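Local coordinates for subtilisin-like protein (PDB 4H6V) that probably acts as a subtilisin-like serine endopeptidase in patellamide maturation, this chain being the protease domain of a longer protein, at residues Thr192-Gly197 and Gln268-Leu273. Numbering follows the deposited sequence.
Sequences TYEQQG and QARRCL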
loop_
_atom_site.group_PDB
_atom_site.type_symbol
_atom_site.label_atom_id
_atom_site.label_comp_id
_atom_site.label_asym_id
_atom_site.label_seq_id
_atom_site.Cartn_x
_atom_site.Cartn_y
_atom_site.Cartn_z
ATOM N N THR A 192 -1.454 17.603 2.067
ATOM C CA THR A 192 -1.385 16.602 3.146
ATOM C C THR A 192 -0.323 15.523 2.874
ATOM O O THR A 192 0.302 15.002 3.804
ATOM C CB THR A 192 -2.767 15.961 3.386
ATOM O OG1 THR A 192 -3.736 16.996 3.599
ATOM C CG2 THR A 192 -2.759 15.038 4.603
ATOM N N TYR A 193 -0.125 15.201 1.596
ATOM C CA TYR A 193 0.918 14.254 1.172
ATOM C C TYR A 193 2.355 14.727 1.439
ATOM O O TYR A 193 3.275 13.911 1.549
ATOM C CB TYR A 193 0.785 13.919 -0.325
ATOM C CG TYR A 193 -0.503 13.261 -0.775
ATOM C CD1 TYR A 193 -1.334 12.582 0.119
ATOM C CD2 TYR A 193 -0.866 13.282 -2.126
ATOM C CE1 TYR A 193 -2.507 11.964 -0.313
ATOM C CE2 TYR A 193 -2.038 12.663 -2.574
ATOM C CZ TYR A 193 -2.852 12.009 -1.665
ATOM O OH TYR A 193 -4.006 11.400 -2.092
ATOM N N GLU A 194 2.568 16.039 1.510
ATOM C CA GLU A 194 3.888 16.563 1.842
ATOM C C GLU A 194 4.318 16.054 3.225
ATOM O O GLU A 194 5.503 15.858 3.486
ATOM C CB GLU A 194 3.885 18.097 1.798
ATOM C CG GLU A 194 5.214 18.730 2.134
ATOM C CD GLU A 194 5.308 20.176 1.698
ATOM O OE1 GLU A 194 4.255 20.822 1.491
ATOM O OE2 GLU A 194 6.446 20.659 1.552
ATOM N N GLN A 195 3.322 15.819 4.073
ATOM C CA GLN A 195 3.478 15.366 5.455
ATOM C C GLN A 195 3.511 13.837 5.596
ATOM O O GLN A 195 4.363 13.290 6.313
ATOM C CB GLN A 195 2.289 15.906 6.260
ATOM C CG GLN A 195 2.530 16.196 7.724
ATOM C CD GLN A 195 1.398 17.023 8.338
ATOM O OE1 GLN A 195 0.761 17.831 7.653
ATOM N NE2 GLN A 195 1.153 16.830 9.631
ATOM N N GLN A 196 2.575 13.155 4.931
ATOM C CA GLN A 196 2.359 11.718 5.147
ATOM C C GLN A 196 2.458 10.856 3.885
ATOM O O GLN A 196 2.100 9.676 3.917
ATOM C CB GLN A 196 1.006 11.461 5.838
ATOM C CG GLN A 196 -0.222 11.884 5.036
ATOM C CD GLN A 196 -1.507 11.765 5.835
ATOM O OE1 GLN A 196 -1.698 12.460 6.828
ATOM N NE2 GLN A 196 -2.398 10.888 5.399
ATOM N N GLY A 197 2.934 11.446 2.793
ATOM C CA GLY A 197 3.093 10.733 1.519
ATOM C C GLY A 197 4.542 10.453 1.180
ATOM O O GLY A 197 5.419 11.280 1.445
ATOM N N GLN A 268 9.016 19.482 -9.527
ATOM C CA GLN A 268 8.651 20.384 -8.436
ATOM C C GLN A 268 9.123 19.846 -7.087
ATOM O O GLN A 268 9.352 18.640 -6.930
ATOM C CB GLN A 268 7.135 20.607 -8.395
ATOM C CG GLN A 268 6.611 21.608 -9.416
ATOM C CD GLN A 268 5.132 21.906 -9.233
ATOM O OE1 GLN A 268 4.332 21.735 -10.158
ATOM N NE2 GLN A 268 4.757 22.345 -8.031
ATOM N N ALA A 269 9.264 20.748 -6.120
ATOM C CA ALA A 269 9.588 20.376 -4.748
ATOM C C ALA A 269 8.406 19.654 -4.097
ATOM O O ALA A 269 8.592 18.688 -3.354
ATOM C CB ALA A 269 9.974 21.610 -3.941
ATOM N N ARG A 270 7.197 20.127 -4.398
ATOM C CA ARG A 270 5.965 19.584 -3.826
ATOM C C ARG A 270 5.620 18.192 -4.357
ATOM O O ARG A 270 4.974 17.398 -3.661
ATOM C CB ARG A 270 4.801 20.542 -4.081
ATOM C CG ARG A 270 4.734 21.712 -3.102
ATOM C CD ARG A 270 4.073 21.309 -1.785
ATOM N NE ARG A 270 2.765 20.686 -1.996
ATOM C CZ ARG A 270 1.622 21.350 -2.161
ATOM N NH1 ARG A 270 1.600 22.676 -2.133
ATOM N NH2 ARG A 270 0.495 20.680 -2.355
ATOM N N ARG A 271 6.052 17.914 -5.586
ATOM C CA ARG A 271 5.826 16.620 -6.220
ATOM C C ARG A 271 6.664 15.512 -5.588
ATOM O O ARG A 271 6.421 14.331 -5.835
ATOM C CB ARG A 271 6.095 16.694 -7.727
ATOM C CG ARG A 271 4.966 17.318 -8.534
ATOM C CD ARG A 271 5.350 17.452 -10.006
ATOM N NE ARG A 271 4.371 18.249 -10.749
ATOM C CZ ARG A 271 3.289 17.752 -11.344
ATOM N NH1 ARG A 271 3.030 16.449 -11.299
ATOM N NH2 ARG A 271 2.461 18.561 -11.991
ATOM N N CYS A 272 7.643 15.894 -4.769
ATOM C CA CYS A 272 8.454 14.921 -4.050
ATOM C C CYS A 272 7.752 14.364 -2.806
ATOM O O CYS A 272 8.172 13.342 -2.267
ATOM C CB CYS A 272 9.809 15.517 -3.671
ATOM S SG CYS A 272 11.086 14.279 -3.414
ATOM N N LEU A 273 6.681 15.029 -2.368
ATOM C CA LEU A 273 5.943 14.650 -1.153
ATOM C C LEU A 273 6.882 14.704 0.069
ATOM O O LEU A 273 7.728 15.597 0.156
ATOM C CB LEU A 273 5.265 13.272 -1.314
ATOM C CG LEU A 273 4.516 12.924 -2.614
ATOM C CD1 LEU A 273 3.878 11.552 -2.485
ATOM C CD2 LEU A 273 3.452 13.956 -3.030
#
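L273 packs against Y193 and G197 in a largely apolar contact, where the loop between helices 247-257 and 279-286 meets helix 191-196 as it runs into the edge strand 197-201. The leucine carries most of the contact: with CG anti to its carbonyl carbon (chi1 -44°), its forked apolar end reaches two buried neighbours, CD2 lying 3.8 Å from Y193 CB and CD1 3.9 Å from G197 C. Its CB rests 3.5 Å from Y193 O, a carbonyl already used within the helix by G197 N. G197, lacking a side chain, leaves room for L273 CD1 and Y193 O. Tyrosine suits its place by offering CB to the leucine while its ring leads away, the hydroxyl hydrogen-bonded to A154 O and H163 N. Nearer the surface, where long charged chains fit, extended E194 crosses the bent R270 at about a right angle. E194 OE1 touches R270 CD at 3.3 Å and forms a long salt bridge to NE (3.8 Å), well out of the guanidinium plane and so purely electrostatic; R270 NH2 forms a salt bridge with D160 and a hydrogen bond with W189 O. A backbone hydrogen bond also joins G197 to A274, and the C261-C272 disulfide ties together the loop packed where helix 191-196 enters this edge strand of the parallel subtilisin-fold sheet.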